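Local coordinates for ribonuclease P protein component 3 (Thermococcus kodakarensis KOD1, PDB 3WYZ) that probably serves as a protein subunit of ribonuclease P, the RNA-based enzyme that cleaves precursor tRNAs to form their mature 5' ends, at residues A[13-18]-A[174-179]; A[64-69]-A[86-91]; A[98-103]-A[124-129]; A[110-115]-A[138-143]; A[118-123]-A[156-161]. All blocks are in the same frame, centred on the assembly; numbering follows the deposited sequence.

Interaction 1: A[13-18]-A[174-179]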
# COMPACT_ATOMS: atom_id res chain seq x y z
N PHE A 13 -5.40 2.14 -15.28
CA PHE A 13 -4.50 2.39 -14.14
C PHE A 13 -5.24 2.79 -12.87
O PHE A 13 -6.17 3.58 -12.93
CB PHE A 13 -3.49 3.48 -14.51
CG PHE A 13 -2.70 3.17 -15.76
CD1 PHE A 13 -1.79 2.12 -15.78
CD2 PHE A 13 -2.88 3.93 -16.91
CE1 PHE A 13 -1.06 1.83 -16.93
CE2 PHE A 13 -2.15 3.65 -18.06
CZ PHE A 13 -1.25 2.60 -18.07
N VAL A 14 -4.81 2.24 -11.74
CA VAL A 14 -5.45 2.50 -10.44
C VAL A 14 -4.41 2.99 -9.42
O VAL A 14 -3.35 2.40 -9.28
CB VAL A 14 -6.12 1.24 -9.88
CG1 VAL A 14 -6.68 1.49 -8.48
CG2 VAL A 14 -7.21 0.75 -10.83
N GLU A 15 -4.72 4.08 -8.73
CA GLU A 15 -3.86 4.60 -7.67
C GLU A 15 -4.44 4.16 -6.33
O GLU A 15 -5.51 4.62 -5.94
CB GLU A 15 -3.74 6.12 -7.77
CG GLU A 15 -3.01 6.82 -6.62
CD GLU A 15 -1.71 6.15 -6.22
OE1 GLU A 15 -1.76 5.21 -5.41
OE2 GLU A 15 -0.63 6.59 -6.68
N MET A 16 -3.73 3.27 -5.64
CA MET A 16 -4.24 2.59 -4.45
C MET A 16 -4.07 3.37 -3.15
O MET A 16 -4.70 3.03 -2.16
CB MET A 16 -3.55 1.24 -4.28
CG MET A 16 -3.92 0.20 -5.32
SD MET A 16 -5.66 -0.22 -5.27
CE MET A 16 -5.72 -1.30 -3.83
N ASP A 17 -3.23 4.40 -3.14
CA ASP A 17 -2.89 5.08 -1.90
C ASP A 17 -2.48 6.53 -2.13
O ASP A 17 -1.35 6.82 -2.51
CB ASP A 17 -1.78 4.28 -1.21
CG ASP A 17 -1.44 4.79 0.18
OD1 ASP A 17 -2.23 5.57 0.75
OD2 ASP A 17 -0.37 4.38 0.69
N VAL A 18 -3.43 7.44 -1.93
CA VAL A 18 -3.16 8.88 -1.85
C VAL A 18 -3.83 9.41 -0.58
O VAL A 18 -4.94 9.00 -0.24
CB VAL A 18 -3.65 9.65 -3.09
CG1 VAL A 18 -2.83 9.28 -4.31
CG2 VAL A 18 -5.11 9.39 -3.37
N PHE A 174 1.10 -3.99 -5.65
CA PHE A 174 0.83 -2.81 -6.44
C PHE A 174 1.88 -1.74 -6.18
O PHE A 174 2.51 -1.73 -5.12
CB PHE A 174 -0.57 -2.27 -6.15
CG PHE A 174 -0.84 -2.01 -4.69
CD1 PHE A 174 -0.52 -0.79 -4.12
CD2 PHE A 174 -1.45 -2.97 -3.90
CE1 PHE A 174 -0.78 -0.53 -2.79
CE2 PHE A 174 -1.71 -2.72 -2.56
CZ PHE A 174 -1.37 -1.50 -2.01
N ILE A 175 2.07 -0.87 -7.17
CA ILE A 175 2.91 0.31 -7.01
C ILE A 175 2.01 1.48 -6.67
O ILE A 175 0.94 1.63 -7.26
CB ILE A 175 3.69 0.66 -8.30
CG1 ILE A 175 4.46 -0.56 -8.85
CG2 ILE A 175 4.63 1.83 -8.05
CD1 ILE A 175 5.45 -1.18 -7.90
N THR A 176 2.45 2.32 -5.73
CA THR A 176 1.69 3.50 -5.36
C THR A 176 2.58 4.65 -4.92
O THR A 176 3.71 4.45 -4.49
CB THR A 176 0.66 3.19 -4.25
OG1 THR A 176 -0.06 4.38 -3.92
CG2 THR A 176 1.34 2.63 -2.99
N SER A 177 2.07 5.87 -5.07
CA SER A 177 2.78 7.06 -4.62
C SER A 177 2.76 7.20 -3.11
O SER A 177 3.74 7.66 -2.51
CB SER A 177 2.18 8.32 -5.26
OG SER A 177 0.87 8.58 -4.76
N SER A 178 1.65 6.79 -2.49
CA SER A 178 1.41 7.03 -1.06
C SER A 178 1.60 8.52 -0.78
O SER A 178 2.22 8.91 0.21
CB SER A 178 2.35 6.18 -0.18
OG SER A 178 2.19 4.80 -0.45
N ALA A 179 1.05 9.35 -1.68
CA ALA A 179 1.30 10.79 -1.67
C ALA A 179 0.60 11.48 -0.52
O ALA A 179 -0.58 11.22 -0.25
CB ALA A 179 0.86 11.40 -2.99
O HOH W 1 -1.67 2.01 -7.04
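The first and last strands of the TIM barrel-like fold meet where Glu15 and Asp17 of strand 14-18 reach Thr176, Ser177 and Ser178 at the end of strand 173-176. Glu15 extends away from its backbone N (chi1 173°) and then bends at chi2, curling the carboxylate round to the last strand. Glu15 OE2 takes two donors from the same face: Ser177 N, 3.2 Å from OE2, arrives on the syn side close to the carboxylate plane, while Ser177 OG, 3.1 Å from OE2, comes from above that plane. Glu15 OE1 accepts Asp17 N at 2.8 Å on its anti side, and also the hydroxyl of Thr176, whose very short modelled separation is doubtful. A leucine in place of Glu15 has no acceptor to offer, and would probably leave Ser177 N, Asp17 N and two hydroxyls without their mate in a buried interface. With axes 6.5 Å apart and inclined at 59°, the two edge strands are too splayed for regular pairing, so side chains and a water do much of the joining in this barrel-like sheet. That water donates to Val14 O and Ile175 O and accepts from Met16 N. Thr176 OG1 accepts from Ser178 N, an ST turn that bends the chain beyond the strand. Ser178 OG donates to Asp17 OD2 at 2.8 Å from above the carboxylate plane; Asp17 also pairs with Arg19 and Thr37. Met16 CG lies 3.7 Å above one face of the Phe174 ring, and its SD, 5.2 Å from the Phe174 ring centroid, makes a Met-aromatic contact.

Interaction 2: A[64-69]-A[86-91]; sequences KVALLL and KALLYV
Ala66 and Tyr90 meet methyl to ring: Ala66 CB sits over one face of the tyrosine, 3.3 Å from Tyr90 CE2. The ring gets there because Tyr90 CG stands beside its backbone N (chi1 -62°), which lays the aromatic group against the preceding strand, where the small alanine methyl fits close under it; the phenol oxygen goes on to Met16 O. On this face Leu68 extends away from its N (chi1 175°) and brings CD1 within 3.7 Å of Tyr90 CB, crossing it at about a right angle. The other face carries Leu67, Leu69, Leu89 and Val91. Leu89 has CG anti to its N (chi1 -169°) and Leu69 has CG beside its N; they cross at a slant, Leu89 CD1 lying 3.7 Å from Leu69 CD1, and both touch Val80 of helix 74-83, which links the strands in a beta-alpha-beta crossover. Backbone bonds alternate in parallel register: Leu88 N to Val65 O, Leu67 N to Leu88 O (2.6 Å), Tyr90 N to Leu67 O, and Leu69 N to Tyr90 O. These use facing groups of both strands, Leu89 N going instead to Asp108; the leucines and valine toward helix 74-83 are hydrocarbon and contribute by packing.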
# COMPACT_ATOMS: atom_id res chain seq x y z
N LYS A 64 -13.97 5.66 -2.96
CA LYS A 64 -13.16 4.54 -2.47
C LYS A 64 -12.24 5.03 -1.35
O LYS A 64 -11.53 6.02 -1.52
CB LYS A 64 -12.33 3.94 -3.60
CG LYS A 64 -13.16 3.34 -4.73
CD LYS A 64 -13.80 2.04 -4.29
CE LYS A 64 -14.57 1.35 -5.41
NZ LYS A 64 -15.39 0.18 -4.95
N VAL A 65 -12.26 4.33 -0.23
CA VAL A 65 -11.50 4.74 0.94
C VAL A 65 -10.69 3.57 1.50
O VAL A 65 -11.20 2.45 1.64
CB VAL A 65 -12.43 5.31 2.05
CG1 VAL A 65 -11.64 5.66 3.30
CG2 VAL A 65 -13.15 6.56 1.54
N ALA A 66 -9.43 3.84 1.82
CA ALA A 66 -8.58 2.89 2.53
C ALA A 66 -8.23 3.42 3.91
O ALA A 66 -8.19 4.63 4.13
CB ALA A 66 -7.32 2.61 1.74
N LEU A 67 -7.97 2.51 4.84
CA LEU A 67 -7.60 2.87 6.19
C LEU A 67 -6.18 2.37 6.47
O LEU A 67 -5.94 1.16 6.49
CB LEU A 67 -8.59 2.25 7.18
CG LEU A 67 -8.52 2.74 8.62
CD1 LEU A 67 -8.92 4.20 8.73
CD2 LEU A 67 -9.43 1.86 9.48
N LEU A 68 -5.25 3.30 6.68
CA LEU A 68 -3.86 2.94 6.95
C LEU A 68 -3.56 2.98 8.44
O LEU A 68 -3.52 4.05 9.05
CB LEU A 68 -2.91 3.88 6.20
CG LEU A 68 -1.41 3.69 6.48
CD1 LEU A 68 -0.92 2.35 5.95
CD2 LEU A 68 -0.61 4.83 5.90
N LEU A 69 -3.34 1.80 9.02
CA LEU A 69 -3.02 1.67 10.43
C LEU A 69 -1.52 1.77 10.66
O LEU A 69 -0.75 0.97 10.11
CB LEU A 69 -3.53 0.34 10.99
CG LEU A 69 -5.01 0.01 10.82
CD1 LEU A 69 -5.33 -1.30 11.52
CD2 LEU A 69 -5.90 1.14 11.34
N LYS A 86 -16.31 -0.54 6.22
CA LYS A 86 -16.45 -0.27 4.79
C LYS A 86 -15.23 0.50 4.27
O LYS A 86 -15.32 1.67 3.91
CB LYS A 86 -17.73 0.52 4.50
CG LYS A 86 -19.01 -0.26 4.74
CD LYS A 86 -20.22 0.53 4.26
CE LYS A 86 -21.49 -0.29 4.32
NZ LYS A 86 -22.65 0.45 3.75
N ALA A 87 -14.09 -0.19 4.23
CA ALA A 87 -12.84 0.41 3.79
C ALA A 87 -11.79 -0.67 3.61
O ALA A 87 -11.85 -1.72 4.25
CB ALA A 87 -12.35 1.44 4.81
N LEU A 88 -10.83 -0.41 2.73
CA LEU A 88 -9.66 -1.27 2.62
C LEU A 88 -8.82 -1.06 3.86
O LEU A 88 -8.66 0.07 4.33
CB LEU A 88 -8.82 -0.92 1.39
CG LEU A 88 -9.50 -1.05 0.04
CD1 LEU A 88 -8.55 -0.62 -1.07
CD2 LEU A 88 -10.02 -2.46 -0.22
N LEU A 89 -8.28 -2.15 4.40
CA LEU A 89 -7.42 -2.07 5.56
C LEU A 89 -5.97 -2.21 5.12
O LEU A 89 -5.53 -3.29 4.72
CB LEU A 89 -7.80 -3.16 6.57
CG LEU A 89 -7.16 -3.06 7.97
CD1 LEU A 89 -7.53 -1.75 8.64
CD2 LEU A 89 -7.58 -4.23 8.84
N TYR A 90 -5.24 -1.10 5.16
CA TYR A 90 -3.80 -1.11 4.96
C TYR A 90 -3.09 -1.09 6.30
O TYR A 90 -3.64 -0.63 7.30
CB TYR A 90 -3.33 0.11 4.16
CG TYR A 90 -3.87 0.24 2.75
CD1 TYR A 90 -4.36 -0.86 2.04
CD2 TYR A 90 -3.84 1.47 2.11
CE1 TYR A 90 -4.83 -0.72 0.75
CE2 TYR A 90 -4.30 1.62 0.82
CZ TYR A 90 -4.80 0.52 0.15
OH TYR A 90 -5.26 0.68 -1.14
N VAL A 91 -1.86 -1.59 6.32
CA VAL A 91 -0.99 -1.51 7.49
C VAL A 91 0.37 -0.98 7.06
O VAL A 91 0.94 -1.45 6.08
CB VAL A 91 -0.83 -2.87 8.19
CG1 VAL A 91 0.16 -2.78 9.35
CG2 VAL A 91 -2.17 -3.37 8.69

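Interaction 3: A[98-103]-A[124-129]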
# COMPACT_ATOMS: atom_id res chain seq x y z
N ILE A 98 4.72 -6.20 13.38
CA ILE A 98 3.61 -5.61 12.63
C ILE A 98 3.51 -6.21 11.24
O ILE A 98 2.43 -6.59 10.81
CB ILE A 98 3.75 -4.07 12.54
CG1 ILE A 98 3.67 -3.45 13.94
CG2 ILE A 98 2.68 -3.48 11.62
CD1 ILE A 98 2.38 -3.71 14.70
N ASN A 99 4.65 -6.29 10.56
CA ASN A 99 4.71 -6.93 9.25
C ASN A 99 4.11 -8.33 9.27
O ASN A 99 3.34 -8.69 8.39
CB ASN A 99 6.16 -7.00 8.73
CG ASN A 99 6.70 -5.65 8.31
OD1 ASN A 99 6.05 -4.63 8.46
ND2 ASN A 99 7.92 -5.64 7.78
N ARG A 100 4.47 -9.12 10.29
CA ARG A 100 3.96 -10.48 10.44
C ARG A 100 2.47 -10.51 10.76
O ARG A 100 1.71 -11.28 10.15
CB ARG A 100 4.75 -11.22 11.52
CG ARG A 100 4.49 -12.73 11.58
CD ARG A 100 4.80 -13.30 12.96
NE ARG A 100 3.88 -12.80 13.98
CZ ARG A 100 3.93 -13.11 15.28
NH1 ARG A 100 4.85 -13.94 15.75
NH2 ARG A 100 3.04 -12.58 16.11
N MET A 101 2.04 -9.69 11.71
CA MET A 101 0.65 -9.67 12.16
C MET A 101 -0.30 -9.13 11.09
O MET A 101 -1.46 -9.55 11.02
CB MET A 101 0.50 -8.83 13.43
CG MET A 101 -0.89 -8.92 14.07
SD MET A 101 -1.35 -10.60 14.54
CE MET A 101 -3.02 -10.34 15.13
N ALA A 102 0.18 -8.19 10.28
CA ALA A 102 -0.60 -7.70 9.14
C ALA A 102 -0.87 -8.82 8.14
O ALA A 102 -1.98 -8.95 7.64
CB ALA A 102 0.13 -6.55 8.47
N ILE A 103 0.15 -9.63 7.88
CA ILE A 103 0.03 -10.78 6.99
C ILE A 103 -0.88 -11.84 7.59
O ILE A 103 -1.81 -12.32 6.92
CB ILE A 103 1.41 -11.44 6.70
CG1 ILE A 103 2.36 -10.48 5.97
CG2 ILE A 103 1.23 -12.74 5.91
CD1 ILE A 103 1.86 -10.00 4.62
N HIS A 124 11.44 -15.22 3.08
CA HIS A 124 10.74 -16.43 2.63
C HIS A 124 9.51 -16.74 3.48
O HIS A 124 8.48 -17.14 2.93
CB HIS A 124 11.69 -17.63 2.63
CG HIS A 124 12.73 -17.58 1.55
ND1 HIS A 124 12.49 -18.03 0.27
CD2 HIS A 124 14.02 -17.15 1.56
CE1 HIS A 124 13.58 -17.87 -0.46
NE2 HIS A 124 14.52 -17.34 0.30
N THR A 125 9.63 -16.56 4.80
CA THR A 125 8.53 -16.84 5.73
C THR A 125 7.33 -15.91 5.50
O THR A 125 6.22 -16.37 5.29
CB THR A 125 9.00 -16.69 7.20
OG1 THR A 125 10.06 -17.63 7.47
CG2 THR A 125 7.85 -16.94 8.19
N LEU A 126 7.57 -14.60 5.53
CA LEU A 126 6.50 -13.62 5.32
C LEU A 126 5.95 -13.67 3.91
O LEU A 126 4.74 -13.47 3.70
CB LEU A 126 6.98 -12.21 5.63
CG LEU A 126 7.29 -11.90 7.10
CD1 LEU A 126 8.06 -10.59 7.23
CD2 LEU A 126 6.00 -11.84 7.89
N ALA A 127 6.82 -13.93 2.94
CA ALA A 127 6.41 -14.01 1.54
C ALA A 127 5.43 -15.17 1.35
O ALA A 127 4.41 -15.02 0.68
CB ALA A 127 7.61 -14.19 0.62
N GLY A 128 5.76 -16.30 1.97
CA GLY A 128 4.92 -17.48 1.94
C GLY A 128 3.56 -17.25 2.54
O GLY A 128 2.55 -17.57 1.93
N MET A 129 3.53 -16.68 3.74
CA MET A 129 2.26 -16.40 4.43
C MET A 129 1.41 -15.39 3.68
O MET A 129 0.18 -15.51 3.66
CB MET A 129 2.51 -15.90 5.85
CG MET A 129 3.04 -16.95 6.81
SD MET A 129 3.01 -16.37 8.52
CE MET A 129 4.30 -15.14 8.48
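Asn99 opens the contact with helix 124-133 through carbon rather than its amide: Asn99 CB lies 4.3 Å from Leu126 CD1. The amide is occupied by backbone groups, ND2 donating to Gly121 O and Pro113 O and OD1 accepting from Gly94 N, which suits a group that can both donate and accept. Arg100 follows, and Leu126 CD2 presses against its backbone, 3.5 Å from Arg100 CA. Beyond that point the arginine runs outward, slanting across Met129: Arg100 CG lies 3.9 Å from Met129 CE, a methyl brought round by the bend at chi3 (-70°) of the methionine. The guanidinium continues past the contact to a salt bridge with Glu104, which suits a long residue with an aliphatic stem and a charged end. One turn on from Asn99, Ile103 is directed toward the partner helix. Its CG2 is tight against Met129 CB at 3.4 Å, whereas CG1 reaches Leu126 CD2 more loosely at 4.3 Å. Leu126 thereby rests among Asn99, Arg100 and Ile103, held by van der Waals contact. The two helices run nearly parallel, their axes 9.9 Å apart and inclined at 21°, as successive outer helices of a TIM barrel-like fold do. Helix 96-104 is backed by Val91 of strand 88-92 through Ile98 and Ala102, and by helix 74-83 through Ile98 and Met101; helix 124-133 leans through Ala127 on Leu165 of helix 149-168.

Interaction 4: A[110-115]-A[138-143]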
# COMPACT_ATOMS: atom_id res chain seq x y z
N LEU A 110 -0.01 -4.78 2.95
CA LEU A 110 1.08 -4.32 3.79
C LEU A 110 1.88 -3.32 2.97
O LEU A 110 2.45 -3.68 1.94
CB LEU A 110 1.96 -5.49 4.21
CG LEU A 110 3.16 -5.18 5.11
CD1 LEU A 110 2.68 -4.62 6.44
CD2 LEU A 110 4.02 -6.42 5.32
N ILE A 111 1.92 -2.07 3.43
CA ILE A 111 2.58 -1.00 2.70
C ILE A 111 4.01 -0.85 3.19
O ILE A 111 4.24 -0.61 4.38
CB ILE A 111 1.85 0.35 2.88
CG1 ILE A 111 0.36 0.23 2.56
CG2 ILE A 111 2.49 1.43 2.01
CD1 ILE A 111 0.03 -0.25 1.16
N SER A 112 4.97 -1.01 2.28
CA SER A 112 6.39 -0.76 2.54
C SER A 112 6.91 -1.44 3.81
O SER A 112 7.14 -0.78 4.82
CB SER A 112 6.65 0.75 2.64
OG SER A 112 6.36 1.38 1.41
N PRO A 113 7.11 -2.77 3.77
CA PRO A 113 7.63 -3.50 4.94
C PRO A 113 9.03 -3.06 5.36
O PRO A 113 9.41 -3.26 6.52
CB PRO A 113 7.63 -4.97 4.48
CG PRO A 113 7.55 -4.92 2.99
CD PRO A 113 6.78 -3.68 2.66
N TRP A 114 9.77 -2.47 4.43
CA TRP A 114 11.12 -1.95 4.67
C TRP A 114 11.14 -0.60 5.38
O TRP A 114 12.19 -0.15 5.83
CB TRP A 114 11.88 -1.81 3.33
CG TRP A 114 11.14 -0.98 2.33
CD1 TRP A 114 11.13 0.38 2.22
CD2 TRP A 114 10.25 -1.46 1.30
NE1 TRP A 114 10.31 0.78 1.20
CE2 TRP A 114 9.75 -0.33 0.62
CE3 TRP A 114 9.84 -2.74 0.90
CZ2 TRP A 114 8.86 -0.45 -0.44
CZ3 TRP A 114 8.94 -2.85 -0.15
CH2 TRP A 114 8.46 -1.71 -0.81
N PHE A 115 9.99 0.07 5.46
CA PHE A 115 9.91 1.47 5.90
C PHE A 115 10.63 1.72 7.23
O PHE A 115 10.26 1.16 8.25
CB PHE A 115 8.44 1.91 6.00
CG PHE A 115 8.25 3.35 6.36
CD1 PHE A 115 8.55 4.35 5.45
CD2 PHE A 115 7.77 3.71 7.62
CE1 PHE A 115 8.38 5.69 5.79
CE2 PHE A 115 7.59 5.05 7.95
CZ PHE A 115 7.90 6.04 7.04
N GLY A 138 2.37 -3.37 -0.89
CA GLY A 138 2.38 -2.03 -1.45
C GLY A 138 3.77 -1.44 -1.58
O GLY A 138 4.44 -1.18 -0.59
N PHE A 139 4.19 -1.22 -2.82
CA PHE A 139 5.47 -0.58 -3.11
C PHE A 139 5.28 0.92 -3.23
O PHE A 139 4.93 1.43 -4.30
CB PHE A 139 6.07 -1.13 -4.41
CG PHE A 139 6.54 -2.55 -4.31
CD1 PHE A 139 5.67 -3.59 -4.56
CD2 PHE A 139 7.84 -2.83 -3.96
CE1 PHE A 139 6.10 -4.90 -4.46
CE2 PHE A 139 8.28 -4.13 -3.85
CZ PHE A 139 7.41 -5.17 -4.10
N SER A 140 5.52 1.63 -2.13
CA SER A 140 5.31 3.08 -2.07
C SER A 140 6.50 3.81 -2.68
O SER A 140 7.64 3.48 -2.41
CB SER A 140 5.10 3.54 -0.62
OG SER A 140 6.30 3.44 0.13
N LEU A 141 6.22 4.82 -3.49
CA LEU A 141 7.25 5.69 -4.05
C LEU A 141 7.66 6.80 -3.06
O LEU A 141 8.73 7.38 -3.20
CB LEU A 141 6.75 6.30 -5.35
CG LEU A 141 7.60 7.34 -6.08
CD1 LEU A 141 9.01 6.84 -6.39
CD2 LEU A 141 6.90 7.77 -7.36
N SER A 142 6.81 7.07 -2.06
CA SER A 142 6.99 8.20 -1.14
C SER A 142 8.38 8.31 -0.49
O SER A 142 8.95 9.40 -0.49
CB SER A 142 5.92 8.17 -0.03
OG SER A 142 5.79 9.44 0.56
N PRO A 143 8.91 7.21 0.08
CA PRO A 143 10.23 7.29 0.73
C PRO A 143 11.37 7.73 -0.19
O PRO A 143 12.31 8.38 0.27
CB PRO A 143 10.46 5.85 1.23
CG PRO A 143 9.12 5.22 1.27
CD PRO A 143 8.35 5.85 0.14
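Gly138 is held through both its N and its O by 110-115: Gly138 N donates to Leu110 O at 2.8 Å, and Gly138 O accepts Ser112 N at 2.9 Å. The hydroxyls of Ser112 and Ser140 are hydrogen-bonded to each other, at a modelled length too short to be trusted closely; small side chains let them meet. Glycine suits position 138 because a CB there would run into Ile111 CD1. These bonds form the parallel pairing of a beta-alpha-beta unit, strand 109-111 and strand 136-140 being joined through helix 124-133, as in the beta-alpha alternation of a TIM barrel-like fold. After the pairing the first chain folds into a type I turn from Ser112 to Phe115, closed by Phe115 N to Ser112 O at 3.0 Å. Here Trp114 has CG between its N and carbonyl carbon (chi1 55°), folding the indole back so that Ser112 CA stands 3.8 Å above the middle of the ring. Its far corner meets Phe139, with Trp114 CH2 3.4 Å from Phe139 CD2 and the ring planes oblique at 35°. Replacing Phe139 by an alanine would probably open a gap beside CH2 and CZ3 of Trp114 and let the indole shift. Ile155 and Met159 of helix 149-168 also touch the tryptophan. Outermost, Pro143 CG comes to the edge of the Phe115 ring, 4.3 Å from Phe115 CD1.

Interaction 5: A[118-123]-A[156-161]; sequences KDPGFD and LRFMMK
Phe158 swings its CG opposite its own carbonyl carbon (chi1 -55°), and a chi2 of -32° turns the ring so that the backbone of Lys118, Asp119 and Pro120 passes along it. Lys161, one helical turn later, has CG beside its backbone N and a bend at chi2 (-146°); its stem crosses Pro120 at a slant, CB and CD both reaching Pro120 CG. The phenylalanine meets main chain more than side chain. Asp119 N lies over a face of the ring, 3.4 Å from Phe158 CZ, while Lys118 C is 3.3 Å from Phe158 CZ and Asp119 C stands 3.7 Å above the plane, offset toward the rim. A flat ring suits this place because the peptide planes around Asp119 can lie against it. Pro120 follows, crossing the phenylalanine at about a right angle with CD 4.0 Å from Phe158 CD1. Pro120 CG is 3.6 Å from Lys161 CB, so the rigid pyrrolidine exploits the aliphatic stem of a charged side chain. Asp119 CB points away from the helix, and the carboxylate makes a salt bridge with Arg117 and takes a weak bond from Gly121 N. Gly121 has a positive phi, which glycine tolerates easily; Asp123 serves as N-cap of helix 124-133, its OD1 bonded to Leu126 N. The loop following strand 109-111 thus runs over helix 149-168 at the surface. Cohesion is van der Waals contact of a ring with backbone and of proline with hydrocarbon stems, while the loop's carboxylates pair within the loop and with helix 124-133.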
# COMPACT_ATOMS: atom_id res chain seq x y z
N LYS A 118 16.93 -1.01 8.04
CA LYS A 118 18.17 -1.26 7.32
C LYS A 118 18.13 -2.63 6.64
O LYS A 118 19.17 -3.20 6.34
CB LYS A 118 19.38 -1.15 8.26
CG LYS A 118 19.66 0.26 8.74
CD LYS A 118 18.98 0.57 10.07
CE LYS A 118 19.78 0.05 11.26
NZ LYS A 118 21.04 0.81 11.49
N ASP A 119 16.92 -3.13 6.38
CA ASP A 119 16.71 -4.40 5.69
C ASP A 119 15.29 -4.45 5.10
O ASP A 119 14.44 -3.63 5.45
CB ASP A 119 16.96 -5.58 6.64
CG ASP A 119 15.96 -5.63 7.79
OD1 ASP A 119 14.77 -5.95 7.56
OD2 ASP A 119 16.38 -5.37 8.94
N PRO A 120 15.02 -5.42 4.20
CA PRO A 120 13.71 -5.50 3.52
C PRO A 120 12.49 -5.62 4.42
O PRO A 120 11.41 -5.16 4.05
CB PRO A 120 13.84 -6.75 2.65
CG PRO A 120 15.29 -6.91 2.43
CD PRO A 120 15.97 -6.42 3.66
N GLY A 121 12.65 -6.25 5.58
CA GLY A 121 11.53 -6.51 6.47
C GLY A 121 10.58 -7.54 5.89
O GLY A 121 9.39 -7.56 6.19
N PHE A 122 11.14 -8.41 5.06
CA PHE A 122 10.36 -9.36 4.27
C PHE A 122 11.31 -10.49 3.90
O PHE A 122 12.44 -10.26 3.49
CB PHE A 122 9.83 -8.66 3.02
CG PHE A 122 8.63 -9.31 2.41
CD1 PHE A 122 7.38 -9.20 3.01
CD2 PHE A 122 8.72 -10.01 1.21
CE1 PHE A 122 6.27 -9.78 2.45
CE2 PHE A 122 7.61 -10.60 0.64
CZ PHE A 122 6.38 -10.48 1.26
N ASP A 123 10.83 -11.73 4.06
CA ASP A 123 11.65 -12.92 3.86
C ASP A 123 10.80 -14.08 3.33
O ASP A 123 9.59 -13.93 3.14
CB ASP A 123 12.34 -13.30 5.17
CG ASP A 123 11.36 -13.47 6.34
OD1 ASP A 123 10.13 -13.50 6.11
OD2 ASP A 123 11.84 -13.58 7.49
N LEU A 156 15.97 1.33 -2.58
CA LEU A 156 15.86 0.59 -3.84
C LEU A 156 16.32 -0.86 -3.69
O LEU A 156 15.69 -1.77 -4.24
CB LEU A 156 16.64 1.27 -4.97
CG LEU A 156 15.98 2.54 -5.54
CD1 LEU A 156 16.99 3.38 -6.32
CD2 LEU A 156 14.78 2.20 -6.41
N ARG A 157 17.41 -1.07 -2.95
CA ARG A 157 17.88 -2.44 -2.67
C ARG A 157 16.81 -3.25 -1.95
O ARG A 157 16.58 -4.41 -2.29
CB ARG A 157 19.19 -2.45 -1.86
CG ARG A 157 20.43 -2.15 -2.69
CD ARG A 157 21.75 -2.47 -1.98
NE ARG A 157 21.80 -2.02 -0.58
CZ ARG A 157 21.51 -2.78 0.48
NH1 ARG A 157 21.60 -2.26 1.70
NH2 ARG A 157 21.12 -4.05 0.35
N PHE A 158 16.16 -2.65 -0.95
CA PHE A 158 15.13 -3.34 -0.18
C PHE A 158 13.92 -3.67 -1.03
O PHE A 158 13.33 -4.74 -0.90
CB PHE A 158 14.67 -2.51 1.04
CG PHE A 158 15.80 -2.08 1.95
CD1 PHE A 158 16.92 -2.88 2.14
CD2 PHE A 158 15.72 -0.89 2.65
CE1 PHE A 158 17.94 -2.49 2.98
CE2 PHE A 158 16.73 -0.48 3.49
CZ PHE A 158 17.85 -1.28 3.66
N MET A 159 13.55 -2.73 -1.90
CA MET A 159 12.45 -2.94 -2.83
C MET A 159 12.76 -4.05 -3.84
O MET A 159 11.87 -4.81 -4.20
CB MET A 159 12.14 -1.65 -3.58
CG MET A 159 11.46 -0.60 -2.72
SD MET A 159 11.07 0.88 -3.67
CE MET A 159 10.35 1.91 -2.40
N MET A 160 14.01 -4.13 -4.28
CA MET A 160 14.46 -5.21 -5.15
C MET A 160 14.37 -6.57 -4.45
O MET A 160 13.90 -7.53 -5.05
CB MET A 160 15.90 -4.97 -5.62
CG MET A 160 16.03 -3.84 -6.63
SD MET A 160 17.75 -3.42 -6.97
CE MET A 160 17.59 -1.81 -7.74
N LYS A 161 14.81 -6.65 -3.19
CA LYS A 161 14.74 -7.90 -2.43
C LYS A 161 13.29 -8.35 -2.22
O LYS A 161 12.97 -9.53 -2.37
CB LYS A 161 15.44 -7.78 -1.06
CG LYS A 161 16.94 -7.54 -1.13
CD LYS A 161 17.68 -8.20 0.04
CE LYS A 161 19.04 -7.57 0.30
NZ LYS A 161 19.95 -8.48 1.06

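Interactions 1, 2 and 4 share one parallel sheet. Interactions 1 and 2, centres 13 Å apart, are tied by a probable hydrogen bond between Tyr90 OH and Met16 O (2.6 Å). Phe139 N and Phe174 O (2.9 Å) pair the adjoining strands of interactions 1 and 4, Ile111 N and Val91 O (2.9 Å) those of interactions 2 and 4. Interactions 3 and 5 lie outside the sheet; Asn99 ND2 of interaction 3 reaches both Gly121 O of interaction 5 and Pro113 O of interaction 4. Interactions 4 and 5 also touch, centres 10 Å apart, Trp114 CB lying 3.5 Å from Pro120 O. Bound glycerol, probably from crystallisation, lies about 3 to 4 Å from the side chains of Ser178, Leu68 and Ile111.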